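Local atomic coordinates of hypothetical protein yibA (Escherichia coli, PDB entry 1OYZ), a protein that is of unknown function, built as an all-helical array of HEAT-like repeats, with an oxidoreductase activity that is only tentatively assigned. Residues S226-C229 / D230-K234; K21-D25 / D26-R30; P162-I165 / N166-K169; D89-F92 / N93-N97. All coordinates share one frame; numbering follows the deposited sequence.

Contact 1: S226-C229 / D230-K234; sequences SVLC and DELKK
With SG anti to the backbone N (chi1 169°), Cys-229 lays its sulfur along the helix toward Lys-233, whose CG lies beside its own backbone N and whose chain then runs extended. The two side chains meet where SG of Cys-229 comes 3.7 Å from CE of Lys-233, so the lysine's methylene arm rests against the sulfur, while its CG passes 3.3 Å from the carbonyl O of Cys-229. Two residues before the lysine, CG of Glu-231 lies 4.3 Å from CG2 of Val-227, and a bend at chi2 (-63°) leads the carboxylate to Lys-234 and Arg-209. On the buried side CD1 of Leu-232 reaches to 4.5 Å from CG of Leu-228. All this spans nearly the whole of the short helix 225-232 and its C-terminal end, in a HEAT-like array: Val-227 and Leu-228 also touch Ile-213 of helix 206-218, and Leu-232 rests on Ile-241 and Ala-245 of helix 239-248. The backbone bonds run from Asp-230 N to Ser-226 O through Leu-232 N to Leu-228 O at 3.0 Å, then fade to a weak one from Lys-233 N to Cys-229 O, at 3.3 Å, as the helix ends. Just past that end, NZ of Lys-234 reaches back to OE1 of Glu-231 at 2.9 Å, on the syn side but 28° out of the carboxylate plane. Arg-209 makes a second salt bridge to the same oxygen, so the buried carboxylate is paired with two cations, which probably keeps it ionised. A glutamine here would probably leave Lys-234 and Arg-209 without the negative charge they share.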
loop_
_atom_site.group_PDB
_atom_site.type_symbol
_atom_site.label_atom_id
_atom_site.label_comp_id
_atom_site.label_asym_id
_atom_site.label_seq_id
_atom_site.Cartn_x
_atom_site.Cartn_y
_atom_site.Cartn_z
ATOM N N SER A 226 -19.689 17.972 10.579
ATOM C CA SER A 226 -20.211 18.740 9.455
ATOM C C SER A 226 -20.080 18.029 8.096
ATOM O O SER A 226 -21.043 17.926 7.342
ATOM C CB SER A 226 -19.518 20.103 9.405
ATOM O OG SER A 226 -20.269 20.987 8.596
ATOM N N VAL A 227 -18.891 17.534 7.784
ATOM C CA VAL A 227 -18.698 16.864 6.498
ATOM C C VAL A 227 -19.482 15.562 6.491
ATOM O O VAL A 227 -20.102 15.192 5.500
ATOM C CB VAL A 227 -17.181 16.603 6.227
ATOM C CG1 VAL A 227 -16.543 16.046 7.483
ATOM C CG2 VAL A 227 -16.997 15.613 5.071
ATOM N N LEU A 228 -19.474 14.872 7.611
ATOM C CA LEU A 228 -20.195 13.621 7.686
ATOM C C LEU A 228 -21.672 13.875 7.326
ATOM O O LEU A 228 -22.247 13.185 6.472
ATOM C CB LEU A 228 -20.045 13.042 9.091
ATOM C CG LEU A 228 -20.284 11.542 9.271
ATOM C CD1 LEU A 228 -19.559 10.749 8.182
ATOM C CD2 LEU A 228 -19.818 11.127 10.651
ATOM N N CYS A 229 -22.268 14.885 7.962
ATOM C CA CYS A 229 -23.657 15.262 7.689
ATOM C C CYS A 229 -23.872 15.486 6.187
ATOM O O CYS A 229 -24.852 14.992 5.606
ATOM C CB CYS A 229 -24.020 16.550 8.445
ATOM S SG CYS A 229 -25.605 17.303 7.957
ATOM N N ASP A 230 -22.965 16.219 5.546
ATOM C CA ASP A 230 -23.123 16.475 4.121
ATOM C C ASP A 230 -23.101 15.213 3.261
ATOM O O ASP A 230 -23.846 15.109 2.291
ATOM C CB ASP A 230 -22.030 17.399 3.596
ATOM C CG ASP A 230 -22.076 18.770 4.219
ATOM O OD1 ASP A 230 -21.097 19.524 4.018
ATOM O OD2 ASP A 230 -23.080 19.087 4.896
ATOM N N GLU A 231 -22.221 14.280 3.608
ATOM C CA GLU A 231 -22.064 13.050 2.860
ATOM C C GLU A 231 -23.279 12.165 2.997
ATOM O O GLU A 231 -23.694 11.518 2.031
ATOM C CB GLU A 231 -20.823 12.306 3.342
ATOM C CG GLU A 231 -19.570 13.000 2.921
ATOM C CD GLU A 231 -19.425 13.042 1.421
ATOM O OE1 GLU A 231 -18.893 14.043 0.903
ATOM O OE2 GLU A 231 -19.851 12.070 0.756
ATOM N N LEU A 232 -23.858 12.122 4.193
ATOM C CA LEU A 232 -25.027 11.279 4.360
ATOM C C LEU A 232 -26.226 11.835 3.618
ATOM O O LEU A 232 -27.174 11.109 3.388
ATOM C CB LEU A 232 -25.361 11.092 5.852
ATOM C CG LEU A 232 -24.334 10.318 6.690
ATOM C CD1 LEU A 232 -24.506 10.643 8.178
ATOM C CD2 LEU A 232 -24.507 8.811 6.434
ATOM N N LYS A 233 -26.196 13.099 3.206
ATOM C CA LYS A 233 -27.375 13.642 2.516
ATOM C C LYS A 233 -27.354 13.473 1.004
ATOM O O LYS A 233 -28.290 13.858 0.307
ATOM C CB LYS A 233 -27.571 15.120 2.864
ATOM C CG LYS A 233 -27.901 15.341 4.331
ATOM C CD LYS A 233 -28.138 16.806 4.610
ATOM C CE LYS A 233 -28.736 17.025 5.994
ATOM N NZ LYS A 233 -29.238 18.433 6.104
ATOM N N LYS A 234 -26.289 12.883 0.493
ATOM C CA LYS A 234 -26.202 12.691 -0.936
ATOM C C LYS A 234 -27.172 11.622 -1.437
ATOM O O LYS A 234 -27.657 10.778 -0.677
ATOM C CB LYS A 234 -24.759 12.364 -1.308
ATOM C CG LYS A 234 -23.828 13.547 -1.013
ATOM C CD LYS A 234 -22.393 13.265 -1.410
ATOM C CE LYS A 234 -21.541 14.518 -1.351
ATOM N NZ LYS A 234 -20.127 14.205 -1.712
#

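Contact 2: K21-D25 / D26-R30; sequences KKLND and DELFR
The carbonyl O of Asn-24 takes two N-H groups of the turn that follows: a 3.0 Å bond from Leu-28 N, the first i to i+4 bond of the helix, and a weak one from Glu-27 N. OE1 of Glu-27 accepts the backbone N-H of Asn-24 at 2.8 Å, nearly straight (165° at the hydrogen), on the anti side and somewhat out of the carboxylate plane. The return bond runs from Glu-27 N to OD1 of Asn-24 at 3.0 Å, with the donor above the plane of the amide carbonyl and not on a lone pair. This is a capping box, with Asn-24 as the N-cap of helix 25-31. Asn-24 can fill the role because its CG sits between the backbone N and the carbonyl carbon (chi1 64°), which curls the amide back over the first turn, its plane only 15° from that of the carboxylate. An alanine in place of Glu-27 would probably leave the N-H of Asn-24 without its acceptor and let the chain before the helix move more freely. Next to the box, CB of Leu-23 packs 3.7 Å from CD2 of Leu-28. The next backbone bond joins Phe-29 N to Asp-25 O at 2.7 Å; the same oxygen lies 3.0 Å above one face of the Phe-29 ring, offset toward its rim, and CE2 of Phe-29 touches CB of Asp-25 at 3.5 Å. The capped turn follows helix 14-21 and leans on helix 37-50: Arg-50 there forms a salt bridge with OD1 of Asp-25, and Leu-47 packs against Leu-28 and Phe-29.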
loop_
_atom_site.group_PDB
_atom_site.type_symbol
_atom_site.label_atom_id
_atom_site.label_comp_id
_atom_site.label_asym_id
_atom_site.label_seq_id
_atom_site.Cartn_x
_atom_site.Cartn_y
_atom_site.Cartn_z
ATOM N N LYS A 21 5.518 -20.302 -17.809
ATOM C CA LYS A 21 5.893 -21.437 -16.973
ATOM C C LYS A 21 6.362 -22.646 -17.785
ATOM O O LYS A 21 7.160 -23.442 -17.286
ATOM C CB LYS A 21 4.733 -21.831 -16.054
ATOM C CG LYS A 21 4.518 -20.797 -14.964
ATOM C CD LYS A 21 3.291 -21.042 -14.092
ATOM C CE LYS A 21 3.457 -22.222 -13.173
ATOM N NZ LYS A 21 2.340 -22.218 -12.170
ATOM N N LYS A 22 5.897 -22.780 -19.029
ATOM C CA LYS A 22 6.320 -23.909 -19.864
ATOM C C LYS A 22 7.776 -23.799 -20.300
ATOM O O LYS A 22 8.367 -24.786 -20.714
ATOM C CB LYS A 22 5.453 -24.026 -21.124
ATOM C CG LYS A 22 4.030 -24.493 -20.865
ATOM C CD LYS A 22 3.237 -24.642 -22.154
ATOM C CE LYS A 22 1.743 -24.675 -21.854
ATOM N NZ LYS A 22 1.282 -23.399 -21.196
ATOM N N LEU A 23 8.342 -22.597 -20.196
ATOM C CA LEU A 23 9.718 -22.329 -20.610
ATOM C C LEU A 23 10.818 -22.749 -19.625
ATOM O O LEU A 23 10.585 -22.768 -18.422
ATOM C CB LEU A 23 9.861 -20.828 -20.893
ATOM C CG LEU A 23 8.884 -20.261 -21.926
ATOM C CD1 LEU A 23 9.010 -18.761 -21.969
ATOM C CD2 LEU A 23 9.160 -20.878 -23.286
ATOM N N ASN A 24 12.018 -23.079 -20.125
ATOM C CA ASN A 24 13.123 -23.436 -19.221
ATOM C C ASN A 24 13.847 -22.157 -18.756
ATOM O O ASN A 24 13.612 -21.080 -19.299
ATOM C CB ASN A 24 14.111 -24.388 -19.906
ATOM C CG ASN A 24 14.813 -23.763 -21.091
ATOM O OD1 ASN A 24 15.565 -22.791 -20.956
ATOM N ND2 ASN A 24 14.574 -24.324 -22.270
ATOM N N ASP A 25 14.717 -22.273 -17.758
ATOM C CA ASP A 25 15.419 -21.101 -17.236
ATOM C C ASP A 25 16.078 -20.268 -18.298
ATOM O O ASP A 25 15.866 -19.059 -18.372
ATOM C CB ASP A 25 16.476 -21.504 -16.211
ATOM C CG ASP A 25 15.867 -21.964 -14.913
ATOM O OD1 ASP A 25 14.620 -21.903 -14.803
ATOM O OD2 ASP A 25 16.631 -22.381 -14.008
ATOM N N ASP A 26 16.895 -20.927 -19.107
ATOM C CA ASP A 26 17.612 -20.274 -20.185
ATOM C C ASP A 26 16.699 -19.379 -21.014
ATOM O O ASP A 26 17.093 -18.274 -21.397
ATOM C CB ASP A 26 18.254 -21.329 -21.092
ATOM C CG ASP A 26 18.682 -20.762 -22.434
ATOM O OD1 ASP A 26 19.657 -19.969 -22.481
ATOM O OD2 ASP A 26 18.036 -21.100 -23.453
ATOM N N GLU A 27 15.482 -19.850 -21.288
ATOM C CA GLU A 27 14.544 -19.080 -22.088
ATOM C C GLU A 27 13.951 -17.921 -21.305
ATOM O O GLU A 27 13.756 -16.843 -21.847
ATOM C CB GLU A 27 13.446 -20.000 -22.623
ATOM C CG GLU A 27 14.052 -21.104 -23.459
ATOM C CD GLU A 27 13.120 -22.256 -23.750
ATOM O OE1 GLU A 27 12.305 -22.620 -22.873
ATOM O OE2 GLU A 27 13.239 -22.820 -24.857
ATOM N N LEU A 28 13.684 -18.153 -20.026
ATOM C CA LEU A 28 13.121 -17.116 -19.181
ATOM C C LEU A 28 14.142 -16.003 -19.010
ATOM O O LEU A 28 13.819 -14.817 -19.145
ATOM C CB LEU A 28 12.731 -17.697 -17.826
ATOM C CG LEU A 28 11.627 -18.748 -17.885
ATOM C CD1 LEU A 28 11.396 -19.283 -16.498
ATOM C CD2 LEU A 28 10.358 -18.150 -18.456
ATOM N N PHE A 29 15.386 -16.392 -18.748
ATOM C CA PHE A 29 16.459 -15.429 -18.588
ATOM C C PHE A 29 16.529 -14.514 -19.800
ATOM O O PHE A 29 16.669 -13.302 -19.675
ATOM C CB PHE A 29 17.801 -16.146 -18.417
ATOM C CG PHE A 29 17.888 -16.986 -17.185
ATOM C CD1 PHE A 29 17.250 -16.596 -16.011
ATOM C CD2 PHE A 29 18.651 -18.144 -17.177
ATOM C CE1 PHE A 29 17.380 -17.355 -14.836
ATOM C CE2 PHE A 29 18.785 -18.907 -16.008
ATOM C CZ PHE A 29 18.148 -18.509 -14.838
ATOM N N ARG A 30 16.430 -15.086 -20.985
ATOM C CA ARG A 30 16.504 -14.261 -22.173
ATOM C C ARG A 30 15.312 -13.289 -22.216
ATOM O O ARG A 30 15.472 -12.108 -22.522
ATOM C CB ARG A 30 16.548 -15.156 -23.411
ATOM C CG ARG A 30 16.519 -14.422 -24.726
ATOM C CD ARG A 30 15.427 -15.016 -25.613
ATOM N NE ARG A 30 15.641 -16.444 -25.882
ATOM C CZ ARG A 30 14.786 -17.221 -26.547
ATOM N NH1 ARG A 30 13.648 -16.712 -27.010
ATOM N NH2 ARG A 30 15.070 -18.501 -26.755
#

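Contact 3: P162-I165 / N166-K169; sequences PLLI and NLLK
The carbonyls of Pro-162, Leu-163 and Leu-164 accept from Asn-166 N, Leu-167 N and Leu-168 N in regular i to i+4 bonds, after which Ile-165 O receives two weak ones, from Leu-168 N at 3.1 Å and Lys-169 N at 3.5 Å. This is nearly all of helix 161-168, down to its C-terminal end, within the HEAT-repeat part of the chain, where helices pack side by side in a superhelical array; this one buries Leu-163, Leu-164, Leu-167 and Leu-168. Leu-167 and Leu-168 both pack on Ala-179 of helix 173-186, while Leu-163 and Leu-164 rest on Ile-152 of helix 142-153. Between the two turns, CD1 of Leu-164 approaches CD1 of Leu-167 at 4.4 Å. Leu-168 places its CB 3.3 Å from Ile-165 O and its CG 3.4 Å from Leu-164 O, so the base of its side chain lies against these two carbonyl oxygens. Ile-165, which also touches Ile-193 of helix 191-200, runs side by side with the exposed Lys-169, pointing the same way. CG2 of Ile-165, anti to the backbone N, faces the extended lysine chain, whose CG passes 3.4 Å from Ile-165 O before CE of Lys-169 reaches CG2 of Ile-165 at 3.6 Å.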
loop_
_atom_site.group_PDB
_atom_site.type_symbol
_atom_site.label_atom_id
_atom_site.label_comp_id
_atom_site.label_asym_id
_atom_site.label_seq_id
_atom_site.Cartn_x
_atom_site.Cartn_y
_atom_site.Cartn_z
ATOM N N PRO A 162 6.072 9.434 12.809
ATOM C CA PRO A 162 6.528 10.721 12.297
ATOM C C PRO A 162 6.649 10.701 10.766
ATOM O O PRO A 162 6.315 11.672 10.096
ATOM C CB PRO A 162 7.865 10.903 12.988
ATOM C CG PRO A 162 7.685 10.131 14.298
ATOM C CD PRO A 162 6.971 8.906 13.853
ATOM N N LEU A 163 7.130 9.591 10.218
ATOM C CA LEU A 163 7.285 9.463 8.768
ATOM C C LEU A 163 5.885 9.502 8.155
ATOM O O LEU A 163 5.616 10.251 7.224
ATOM C CB LEU A 163 7.989 8.146 8.429
ATOM C CG LEU A 163 9.372 7.908 9.063
ATOM C CD1 LEU A 163 9.959 6.665 8.395
ATOM C CD2 LEU A 163 10.341 9.116 8.875
ATOM N N LEU A 164 5.018 8.670 8.711
ATOM C CA LEU A 164 3.621 8.578 8.331
ATOM C C LEU A 164 2.983 9.972 8.287
ATOM O O LEU A 164 2.343 10.355 7.301
ATOM C CB LEU A 164 2.895 7.691 9.345
ATOM C CG LEU A 164 2.434 6.318 8.834
ATOM C CD1 LEU A 164 3.171 5.941 7.568
ATOM C CD2 LEU A 164 2.627 5.275 9.928
ATOM N N ILE A 165 3.191 10.747 9.348
ATOM C CA ILE A 165 2.641 12.084 9.409
ATOM C C ILE A 165 3.155 12.921 8.256
ATOM O O ILE A 165 2.374 13.603 7.592
ATOM C CB ILE A 165 2.980 12.743 10.772
ATOM C CG1 ILE A 165 2.227 12.016 11.879
ATOM C CG2 ILE A 165 2.603 14.220 10.773
ATOM C CD1 ILE A 165 2.493 12.562 13.270
ATOM N N ASN A 166 4.458 12.872 7.979
ATOM C CA ASN A 166 4.956 13.680 6.864
ATOM C C ASN A 166 4.349 13.210 5.531
ATOM O O ASN A 166 4.091 14.028 4.656
ATOM C CB ASN A 166 6.488 13.641 6.795
ATOM C CG ASN A 166 7.085 14.955 6.287
ATOM O OD1 ASN A 166 6.919 15.999 6.908
ATOM N ND2 ASN A 166 7.764 14.907 5.144
ATOM N N LEU A 167 4.106 11.907 5.384
ATOM C CA LEU A 167 3.517 11.380 4.149
ATOM C C LEU A 167 2.051 11.811 4.011
ATOM O O LEU A 167 1.513 11.889 2.909
ATOM C CB LEU A 167 3.642 9.842 4.092
ATOM C CG LEU A 167 5.102 9.338 3.982
ATOM C CD1 LEU A 167 5.196 7.820 4.146
ATOM C CD2 LEU A 167 5.683 9.757 2.630
ATOM N N LEU A 168 1.393 12.064 5.134
ATOM C CA LEU A 168 0.023 12.530 5.060
ATOM C C LEU A 168 0.051 13.887 4.357
ATOM O O LEU A 168 -0.925 14.280 3.713
ATOM C CB LEU A 168 -0.567 12.716 6.452
ATOM C CG LEU A 168 -0.865 11.461 7.257
ATOM C CD1 LEU A 168 -1.272 11.856 8.692
ATOM C CD2 LEU A 168 -1.973 10.674 6.573
ATOM N N LYS A 169 1.175 14.594 4.482
ATOM C CA LYS A 169 1.314 15.921 3.898
ATOM C C LYS A 169 1.894 15.867 2.509
ATOM O O LYS A 169 2.220 16.898 1.916
ATOM C CB LYS A 169 2.212 16.794 4.775
ATOM C CG LYS A 169 1.933 16.679 6.259
ATOM C CD LYS A 169 3.027 17.378 7.065
ATOM C CE LYS A 169 2.921 17.090 8.562
ATOM N NZ LYS A 169 3.809 18.004 9.343
#

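Contact 4: D89-F92 / N93-N97; sequences DNVF and NILNN
Asn-93 begins the second segment, its backbone N bonded to Asp-89 O at 2.9 Å and its amide brought in beside the ring of Phe-92. ND2 of Asn-93 lies in the plane of that ring, at its edge, 3.8 Å from CD2 of Phe-92. The setting is helix 88-101, over most of its length from the N-terminal end, in a HEAT-like stack of helices with 68-80 and 105-121 as neighbours, together with helix 53-63, whose Ile-60 and Cys-63 touch the side chain of Ile-94. Ile-94 follows Asn-93, donating to Asn-90 O and laying its CG1 3.1 Å from that same oxygen. Leu-95 comes next on the buried side. Its CD2 touches CG1 of Val-91 at 3.8 Å, the two side chains pointing the same way. Val-91 offers that methyl because CG1 stands opposite the backbone N across the CA-CB bond (chi1 165°). The pair meets Leu-78 of helix 68-80, while Leu-95 continues to Ser-114 and Thr-115 of helix 105-121. At Asn-96 the backbone N gives a nearly straight bond to Phe-92 O, 2.8 Å long and 173° at the hydrogen. The Phe-92 ring, swung along the helix by its own chi1 of -178°, also stacks with Tyr-125, whose OH is hydrogen-bonded to OD1 of Asp-89. The ring crosses the Asn-96 side chain obliquely, with CE2 of Phe-92 4.0 Å from CB of Asn-96.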
loop_
_atom_site.group_PDB
_atom_site.type_symbol
_atom_site.label_atom_id
_atom_site.label_comp_id
_atom_site.label_asym_id
_atom_site.label_seq_id
_atom_site.Cartn_x
_atom_site.Cartn_y
_atom_site.Cartn_z
ATOM N N ASP A 89 21.046 -12.465 3.996
ATOM C CA ASP A 89 21.540 -11.170 4.447
ATOM C C ASP A 89 22.173 -10.373 3.315
ATOM O O ASP A 89 21.918 -9.176 3.181
ATOM C CB ASP A 89 22.552 -11.332 5.584
ATOM C CG ASP A 89 21.886 -11.650 6.919
ATOM O OD1 ASP A 89 20.724 -11.240 7.137
ATOM O OD2 ASP A 89 22.536 -12.289 7.766
ATOM N N ASN A 90 22.995 -11.036 2.500
ATOM C CA ASN A 90 23.651 -10.362 1.388
ATOM C C ASN A 90 22.629 -9.814 0.383
ATOM O O ASN A 90 22.802 -8.717 -0.147
ATOM C CB ASN A 90 24.636 -11.300 0.670
ATOM C CG ASN A 90 25.848 -11.680 1.546
ATOM O OD1 ASN A 90 26.877 -12.156 1.039
ATOM N ND2 ASN A 90 25.726 -11.475 2.864
ATOM N N VAL A 91 21.563 -10.566 0.120
ATOM C CA VAL A 91 20.566 -10.097 -0.825
ATOM C C VAL A 91 19.832 -8.909 -0.231
ATOM O O VAL A 91 19.600 -7.908 -0.899
ATOM C CB VAL A 91 19.584 -11.249 -1.223
ATOM C CG1 VAL A 91 18.324 -10.680 -1.927
ATOM C CG2 VAL A 91 20.298 -12.222 -2.164
ATOM N N PHE A 92 19.486 -9.008 1.034
ATOM C CA PHE A 92 18.817 -7.902 1.663
ATOM C C PHE A 92 19.710 -6.657 1.545
ATOM O O PHE A 92 19.268 -5.597 1.109
ATOM C CB PHE A 92 18.560 -8.194 3.119
ATOM C CG PHE A 92 17.839 -7.116 3.783
ATOM C CD1 PHE A 92 16.463 -7.031 3.681
ATOM C CD2 PHE A 92 18.531 -6.107 4.414
ATOM C CE1 PHE A 92 15.788 -5.957 4.200
ATOM C CE2 PHE A 92 17.853 -5.024 4.935
ATOM C CZ PHE A 92 16.484 -4.943 4.828
ATOM N N ASN A 93 20.974 -6.801 1.908
ATOM C CA ASN A 93 21.894 -5.678 1.830
ATOM C C ASN A 93 21.980 -5.132 0.437
ATOM O O ASN A 93 22.042 -3.910 0.242
ATOM C CB ASN A 93 23.259 -6.094 2.356
ATOM C CG ASN A 93 23.223 -6.323 3.851
ATOM O OD1 ASN A 93 23.999 -7.103 4.396
ATOM N ND2 ASN A 93 22.303 -5.639 4.524
ATOM N N ILE A 94 21.960 -6.018 -0.549
ATOM C CA ILE A 94 21.981 -5.539 -1.908
ATOM C C ILE A 94 20.746 -4.680 -2.190
ATOM O O ILE A 94 20.870 -3.615 -2.765
ATOM C CB ILE A 94 22.041 -6.695 -2.899
ATOM C CG1 ILE A 94 23.435 -7.349 -2.814
ATOM C CG2 ILE A 94 21.743 -6.198 -4.312
ATOM C CD1 ILE A 94 23.579 -8.635 -3.578
ATOM N N LEU A 95 19.566 -5.117 -1.766
ATOM C CA LEU A 95 18.346 -4.355 -2.027
ATOM C C LEU A 95 18.296 -3.031 -1.261
ATOM O O LEU A 95 17.887 -1.991 -1.783
ATOM C CB LEU A 95 17.117 -5.189 -1.645
ATOM C CG LEU A 95 16.426 -6.180 -2.594
ATOM C CD1 LEU A 95 17.210 -6.371 -3.833
ATOM C CD2 LEU A 95 16.161 -7.508 -1.877
ATOM N N ASN A 96 18.678 -3.104 -0.006
ATOM C CA ASN A 96 18.707 -1.944 0.888
ATOM C C ASN A 96 19.587 -0.859 0.259
ATOM O O ASN A 96 19.219 0.327 0.185
ATOM C CB ASN A 96 19.276 -2.392 2.241
ATOM C CG ASN A 96 19.478 -1.254 3.203
ATOM O OD1 ASN A 96 20.581 -1.028 3.636
ATOM N ND2 ASN A 96 18.408 -0.538 3.552
ATOM N N ASN A 97 20.750 -1.274 -0.220
ATOM C CA ASN A 97 21.642 -0.323 -0.841
ATOM C C ASN A 97 21.038 0.305 -2.090
ATOM O O ASN A 97 21.101 1.531 -2.280
ATOM C CB ASN A 97 22.976 -0.984 -1.184
ATOM C CG ASN A 97 24.121 -0.006 -1.107
ATOM O OD1 ASN A 97 24.772 0.134 -0.054
ATOM N ND2 ASN A 97 24.354 0.717 -2.206
#

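Overall arrangement
From the N terminus, contact 2 comes first, at the turn from helix 14-21 into helix 25-31, followed by contact 4 in helix 88-101, contact 3 in helix 161-168 and contact 1 in helix 225-232. They are strictly in series: none nests in or crosses another, and each is local, so no long loop is closed. Neighbours along the chain have centres about 25 to 27 Å apart, whereas contacts 1 and 2 lie about 55 Å apart centre to centre, on opposite sides of the chain's centre. The four thus sample the curved helical array, each joining its helix to adjacent ones, from 37-50 beside contact 2 to 239-248 beside contact 1.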